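PDB 3IP1: alcohol dehydrogenase, zinc-containing from Thermotoga maritima, which catalyses the NAD(+)-dependent oxidation of scyllo-inosose to 3-dehydro-scyllo-inosose and probably serves in myo-inositol degradation. Local coordinates for residues 242-247 with 263-268; 269-274 with 301-306. All coordinates share one frame; numbering follows the deposited sequence.

Contact 1: 242-247 with 263-268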
loop_
_atom_site.group_PDB
_atom_site.type_symbol
_atom_site.label_atom_id
_atom_site.label_comp_id
_atom_site.label_asym_id
_atom_site.label_seq_id
_atom_site.Cartn_x
_atom_site.Cartn_y
_atom_site.Cartn_z
ATOM N N ILE A 242 12.886 -21.586 0.985
ATOM C CA ILE A 242 14.234 -22.055 0.692
ATOM C C ILE A 242 15.246 -21.266 1.514
ATOM O O ILE A 242 15.279 -20.014 1.460
ATOM C CB ILE A 242 14.546 -21.898 -0.805
ATOM C CG1 ILE A 242 13.527 -22.688 -1.629
ATOM C CG2 ILE A 242 15.981 -22.352 -1.123
ATOM C CD1 ILE A 242 13.458 -22.234 -3.075
ATOM N N LEU A 243 16.039 -21.997 2.299
ATOM C CA LEU A 243 17.092 -21.397 3.116
ATOM C C LEU A 243 18.495 -21.832 2.673
ATOM O O LEU A 243 18.750 -23.019 2.444
ATOM C CB LEU A 243 16.856 -21.653 4.614
ATOM C CG LEU A 243 17.929 -21.020 5.518
ATOM C CD1 LEU A 243 17.348 -20.123 6.618
ATOM C CD2 LEU A 243 18.799 -22.110 6.104
ATOM N N SER A 244 19.388 -20.853 2.528
ATOM C CA SER A 244 20.777 -21.119 2.173
ATOM C C SER A 244 21.673 -20.847 3.384
ATOM O O SER A 244 21.693 -19.726 3.902
ATOM C CB SER A 244 21.204 -20.262 0.984
ATOM O OG SER A 244 22.548 -20.559 0.616
ATOM N N GLU A 245 22.380 -21.885 3.840
ATOM C CA GLU A 245 23.210 -21.832 5.057
ATOM C C GLU A 245 24.245 -22.970 5.044
ATOM O O GLU A 245 23.871 -24.135 4.857
ATOM C CB GLU A 245 22.322 -21.941 6.312
ATOM C CG GLU A 245 23.059 -22.057 7.635
ATOM C CD GLU A 245 24.091 -20.943 7.848
ATOM O OE1 GLU A 245 25.259 -21.272 8.144
ATOM O OE2 GLU A 245 23.750 -19.749 7.702
ATOM N N PRO A 246 25.547 -22.633 5.218
ATOM C CA PRO A 246 26.618 -23.650 5.223
ATOM C C PRO A 246 26.627 -24.551 6.454
ATOM O O PRO A 246 27.044 -25.697 6.353
ATOM C CB PRO A 246 27.905 -22.820 5.179
ATOM C CG PRO A 246 27.496 -21.458 4.751
ATOM C CD PRO A 246 26.090 -21.263 5.197
ATOM N N SER A 247 26.184 -24.031 7.597
ATOM C CA SER A 247 26.046 -24.805 8.849
ATOM C C SER A 247 24.937 -25.867 8.800
ATOM O O SER A 247 23.748 -25.538 8.656
ATOM C CB SER A 247 25.776 -23.856 10.026
ATOM O OG SER A 247 25.212 -24.556 11.121
ATOM N N ILE A 263 19.765 -25.305 1.230
ATOM C CA ILE A 263 20.913 -25.264 0.350
ATOM C C ILE A 263 22.189 -25.013 1.172
ATOM O O ILE A 263 22.283 -24.047 1.944
ATOM C CB ILE A 263 20.765 -24.128 -0.710
ATOM C CG1 ILE A 263 19.545 -24.357 -1.614
ATOM C CG2 ILE A 263 22.036 -23.989 -1.559
ATOM C CD1 ILE A 263 19.180 -23.138 -2.498
ATOM N N ASP A 264 23.171 -25.889 1.001
ATOM C CA ASP A 264 24.525 -25.628 1.468
ATOM C C ASP A 264 25.260 -24.940 0.314
ATOM O O ASP A 264 25.691 -25.606 -0.603
ATOM C CB ASP A 264 25.192 -26.957 1.858
ATOM C CG ASP A 264 26.633 -26.794 2.326
ATOM O OD1 ASP A 264 27.193 -25.677 2.324
ATOM O OD2 ASP A 264 27.219 -27.826 2.696
ATOM N N PRO A 265 25.398 -23.598 0.356
ATOM C CA PRO A 265 25.995 -22.848 -0.756
ATOM C C PRO A 265 27.447 -23.221 -1.067
ATOM O O PRO A 265 27.919 -22.964 -2.190
ATOM C CB PRO A 265 25.935 -21.385 -0.281
ATOM C CG PRO A 265 25.896 -21.462 1.213
ATOM C CD PRO A 265 25.135 -22.734 1.525
ATOM N N THR A 266 28.146 -23.812 -0.090
ATOM C CA THR A 266 29.555 -24.173 -0.263
ATOM C C THR A 266 29.736 -25.474 -1.052
ATOM O O THR A 266 30.823 -25.733 -1.570
ATOM C CB THR A 266 30.315 -24.279 1.091
ATOM O OG1 THR A 266 29.909 -25.472 1.791
ATOM C CG2 THR A 266 30.080 -23.027 1.971
ATOM N N LYS A 267 28.679 -26.279 -1.156
ATOM C CA LYS A 267 28.756 -27.568 -1.839
ATOM C C LYS A 267 27.697 -27.716 -2.923
ATOM O O LYS A 267 27.648 -28.732 -3.619
ATOM C CB LYS A 267 28.612 -28.710 -0.839
ATOM C CG LYS A 267 29.765 -28.811 0.142
ATOM C CD LYS A 267 29.584 -29.985 1.081
ATOM C CE LYS A 267 30.879 -30.232 1.834
ATOM N NZ LYS A 267 30.603 -30.928 3.114
ATOM N N GLU A 268 26.847 -26.702 -3.056
ATOM C CA GLU A 268 25.799 -26.722 -4.058
ATOM C C GLU A 268 25.813 -25.410 -4.814
ATOM O O GLU A 268 26.321 -24.406 -4.326
ATOM C CB GLU A 268 24.435 -26.917 -3.404
ATOM C CG GLU A 268 24.219 -28.238 -2.704
ATOM C CD GLU A 268 22.883 -28.268 -1.997
ATOM O OE1 GLU A 268 22.849 -28.425 -0.749
ATOM O OE2 GLU A 268 21.856 -28.094 -2.696
#

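Contact 2: 269-274 with 301-306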
loop_
_atom_site.group_PDB
_atom_site.type_symbol
_atom_site.label_atom_id
_atom_site.label_comp_id
_atom_site.label_asym_id
_atom_site.label_seq_id
_atom_site.Cartn_x
_atom_site.Cartn_y
_atom_site.Cartn_z
ATOM N N ASN A 269 25.268 -25.424 -6.018
ATOM C CA ASN A 269 25.110 -24.202 -6.789
ATOM C C ASN A 269 23.817 -23.478 -6.339
ATOM O O ASN A 269 22.717 -23.909 -6.666
ATOM C CB ASN A 269 25.073 -24.557 -8.279
ATOM C CG ASN A 269 25.093 -23.338 -9.177
ATOM O OD1 ASN A 269 24.343 -22.381 -8.981
ATOM N ND2 ASN A 269 25.931 -23.387 -10.203
ATOM N N PHE A 270 23.965 -22.395 -5.581
ATOM C CA PHE A 270 22.810 -21.632 -5.068
ATOM C C PHE A 270 21.811 -21.225 -6.164
ATOM O O PHE A 270 20.632 -21.525 -6.060
ATOM C CB PHE A 270 23.274 -20.397 -4.285
ATOM C CG PHE A 270 22.155 -19.477 -3.853
ATOM C CD1 PHE A 270 21.495 -19.677 -2.641
ATOM C CD2 PHE A 270 21.795 -18.394 -4.634
ATOM C CE1 PHE A 270 20.463 -18.806 -2.225
ATOM C CE2 PHE A 270 20.777 -17.526 -4.238
ATOM C CZ PHE A 270 20.108 -17.735 -3.036
ATOM N N VAL A 271 22.301 -20.557 -7.201
ATOM C CA VAL A 271 21.448 -20.064 -8.283
ATOM C C VAL A 271 20.608 -21.160 -8.948
ATOM O O VAL A 271 19.386 -21.044 -9.031
ATOM C CB VAL A 271 22.260 -19.281 -9.336
ATOM C CG1 VAL A 271 21.405 -19.004 -10.591
ATOM C CG2 VAL A 271 22.789 -17.968 -8.742
ATOM N N GLU A 272 21.253 -22.235 -9.394
ATOM C CA GLU A 272 20.544 -23.317 -10.100
ATOM C C GLU A 272 19.568 -24.037 -9.185
ATOM O O GLU A 272 18.488 -24.459 -9.625
ATOM C CB GLU A 272 21.517 -24.346 -10.695
ATOM C CG GLU A 272 22.604 -23.767 -11.592
ATOM C CD GLU A 272 22.072 -23.072 -12.831
ATOM O OE1 GLU A 272 20.990 -23.447 -13.339
ATOM O OE2 GLU A 272 22.753 -22.150 -13.316
ATOM N N ALA A 273 19.957 -24.188 -7.918
ATOM C CA ALA A 273 19.131 -24.887 -6.945
ATOM C C ALA A 273 17.859 -24.091 -6.673
ATOM O O ALA A 273 16.766 -24.659 -6.680
ATOM C CB ALA A 273 19.904 -25.143 -5.634
ATOM N N VAL A 274 18.010 -22.782 -6.455
ATOM C CA VAL A 274 16.840 -21.911 -6.264
ATOM C C VAL A 274 15.925 -21.943 -7.498
ATOM O O VAL A 274 14.713 -22.106 -7.362
ATOM C CB VAL A 274 17.244 -20.448 -5.918
ATOM C CG1 VAL A 274 16.040 -19.479 -6.089
ATOM C CG2 VAL A 274 17.806 -20.361 -4.494
ATOM N N GLU A 301 21.082 -11.468 -7.454
ATOM C CA GLU A 301 20.810 -10.768 -8.702
ATOM C C GLU A 301 20.667 -11.723 -9.890
ATOM O O GLU A 301 19.886 -11.465 -10.803
ATOM C CB GLU A 301 21.896 -9.729 -8.974
ATOM C CG GLU A 301 21.776 -8.480 -8.106
ATOM C CD GLU A 301 22.640 -7.361 -8.637
ATOM O OE1 GLU A 301 23.496 -7.693 -9.470
ATOM O OE2 GLU A 301 22.487 -6.175 -8.237
ATOM N N GLU A 302 21.392 -12.838 -9.870
ATOM C CA GLU A 302 21.301 -13.762 -10.982
ATOM C C GLU A 302 19.967 -14.507 -10.963
ATOM O O GLU A 302 19.357 -14.718 -12.023
ATOM C CB GLU A 302 22.484 -14.744 -11.039
ATOM C CG GLU A 302 22.552 -15.430 -12.414
ATOM C CD GLU A 302 23.489 -16.633 -12.484
ATOM O OE1 GLU A 302 24.491 -16.669 -11.739
ATOM O OE2 GLU A 302 23.224 -17.543 -13.304
ATOM N N VAL A 303 19.523 -14.916 -9.774
ATOM C CA VAL A 303 18.201 -15.505 -9.637
ATOM C C VAL A 303 17.102 -14.511 -10.064
ATOM O O VAL A 303 16.214 -14.860 -10.851
ATOM C CB VAL A 303 17.918 -16.001 -8.210
ATOM C CG1 VAL A 303 16.433 -16.329 -8.070
ATOM C CG2 VAL A 303 18.776 -17.241 -7.885
ATOM N N ILE A 304 17.171 -13.281 -9.567
ATOM C CA ILE A 304 16.154 -12.291 -9.879
ATOM C C ILE A 304 16.090 -12.125 -11.403
ATOM O O ILE A 304 15.012 -12.164 -11.994
ATOM C CB ILE A 304 16.409 -10.932 -9.166
ATOM C CG1 ILE A 304 16.159 -11.055 -7.646
ATOM C CG2 ILE A 304 15.501 -9.863 -9.744
ATOM C CD1 ILE A 304 16.585 -9.778 -6.804
ATOM N N TRP A 305 17.263 -11.980 -12.019
ATOM C CA TRP A 305 17.387 -11.787 -13.456
ATOM C C TRP A 305 16.776 -12.946 -14.242
ATOM O O TRP A 305 15.939 -12.732 -15.103
ATOM C CB TRP A 305 18.853 -11.619 -13.850
ATOM C CG TRP A 305 19.038 -11.319 -15.311
ATOM C CD1 TRP A 305 19.430 -12.194 -16.290
ATOM C CD2 TRP A 305 18.829 -10.056 -15.960
ATOM N NE1 TRP A 305 19.488 -11.548 -17.508
ATOM C CE2 TRP A 305 19.130 -10.236 -17.335
ATOM C CE3 TRP A 305 18.428 -8.788 -15.512
ATOM C CZ2 TRP A 305 19.043 -9.195 -18.267
ATOM C CZ3 TRP A 305 18.344 -7.754 -16.432
ATOM C CH2 TRP A 305 18.643 -7.966 -17.801
ATOM N N ARG A 306 17.176 -14.167 -13.914
ATOM C CA ARG A 306 16.775 -15.344 -14.684
ATOM C C ARG A 306 15.359 -15.860 -14.386
ATOM O O ARG A 306 14.763 -16.538 -15.231
ATOM C CB ARG A 306 17.799 -16.468 -14.482
ATOM C CG ARG A 306 19.162 -16.181 -15.150
ATOM C CD ARG A 306 20.193 -17.251 -14.819
ATOM N NE ARG A 306 19.695 -18.580 -15.190
ATOM C CZ ARG A 306 20.313 -19.725 -14.906
ATOM N NH1 ARG A 306 21.460 -19.715 -14.246
ATOM N NH2 ARG A 306 19.776 -20.880 -15.275
#

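Contact 1: 242-247 with 263-268
At the outer edge of the six-stranded parallel sheet of the Rossmann-type nucleotide-binding domain, Ser244, the last residue of strand 240-244, pairs with Ile263 at the end of strand 261-263. Ile263 straddles Ser244 in the manner of parallel strands: its N donates to Leu243 O over 2.8 Å, and its O accepts from Glu245 N over 2.9 Å, the latter N-H nearly straight at 164°. Ser244 CA also leans on Ile263 O in a CA-H...O contact. On the face that carries Ser244 and Ile263, Ser244 OG meets the ring of Pro265, with CD and CG both 3.5 Å away. Two residues before Ser244, Ile242 CG2 reaches Ile263 CD1 at 3.6 Å; Ile263 holds CG1 anti to its carbonyl carbon (chi1 -62°), which carries CD1 back to this methyl.

Beyond the strands the two segments stay in contact, largely through prolines. The rings of Pro246 and Pro265 cross at about a right angle, CG to CG 3.9 Å, while Pro246 CB touches Thr266 CG2. Asp264 shapes this loop as an Asx turn: OD1 accepts from Thr266 N, which stands above the carboxylate plane, and from Thr266 OG1 at 2.8 Å on its syn side, both from the same face. Two bonds thus fix the carboxylate beside Pro246 CA. Glu245 probably binds NAD(+); its OE1 accepts from Ser247 N, and its OE2 from Gly222 N in the glycine-rich turn after strand 216-220. Strand 240-244 is hydrogen-bonded on its other edge to strand 216-220, helix 270-277 packs against Ile242, Ser244 and Ile263, and helix 248-257 touches Leu243 and Glu245.

Contact 2: 269-274 with 301-306
Val271 and Val303 bring together helices 270-277 and 293-306, neighbours on one face of the Rossmann-type sheet, whose short segments cross at -39° with axes 9.4 Å apart. Val303 faces helix 270-277 with both methyls: CG2 lies 3.9 Å from Val271 CA and also approaches Phe270 CE2, while CG1, anti to the backbone N (chi1 168°), meets Val274 CG1 at 3.7 Å. Val274 in turn lays CG2 over one face of the Phe270 ring, toward its rim.

Toward solvent the valines give way to a salt-bridge network. Glu302, extended beyond CG, crosses Val271 at about a right angle, OE2 3.6 Å from Val271 CG1. Arg306, bent at chi3, places NH1 between two carboxylates, both met in the guanidinium plane: Glu302 OE2 at 3.0 Å, nearly along its C-O axis, and Glu272 OE2 at 2.9 Å (N-H...O 170°), with the donor above the Glu272 carboxylate plane. Glu272 OE1 takes only a weak bond from Arg306 NH2. Replacing Glu302 with an alanine would probably leave Arg306 NH1 with Glu272 as its one carboxylate of this network and partly uncover Val271. Glu272 N, meanwhile, donates to the N-cap oxygen Asn269 OD1 at 3.1 Å.

In the fold
The two contacts follow one another along the chain, their centres 13 Å apart: the loop that ends contact 1 runs straight into helix 270-277 of contact 2. They also touch through side chains. Ile263 CD1 lies 3.7 Å from Val274 CG2 and 3.8 Å from Ala273 CB, and Ser244 OG is 3.5 Å from Phe270 CD1, joining two neighbouring strands at one side of the sheet to helix 270-277. Contact 1 includes Glu245, a residue that probably binds NAD(+) and whose side chain is about 4 Å from that of Arg250, another such residue. Contact 2 lies farther from these probable NAD(+) residues, with the Phe270 side chain about 9 Å from that of Glu245.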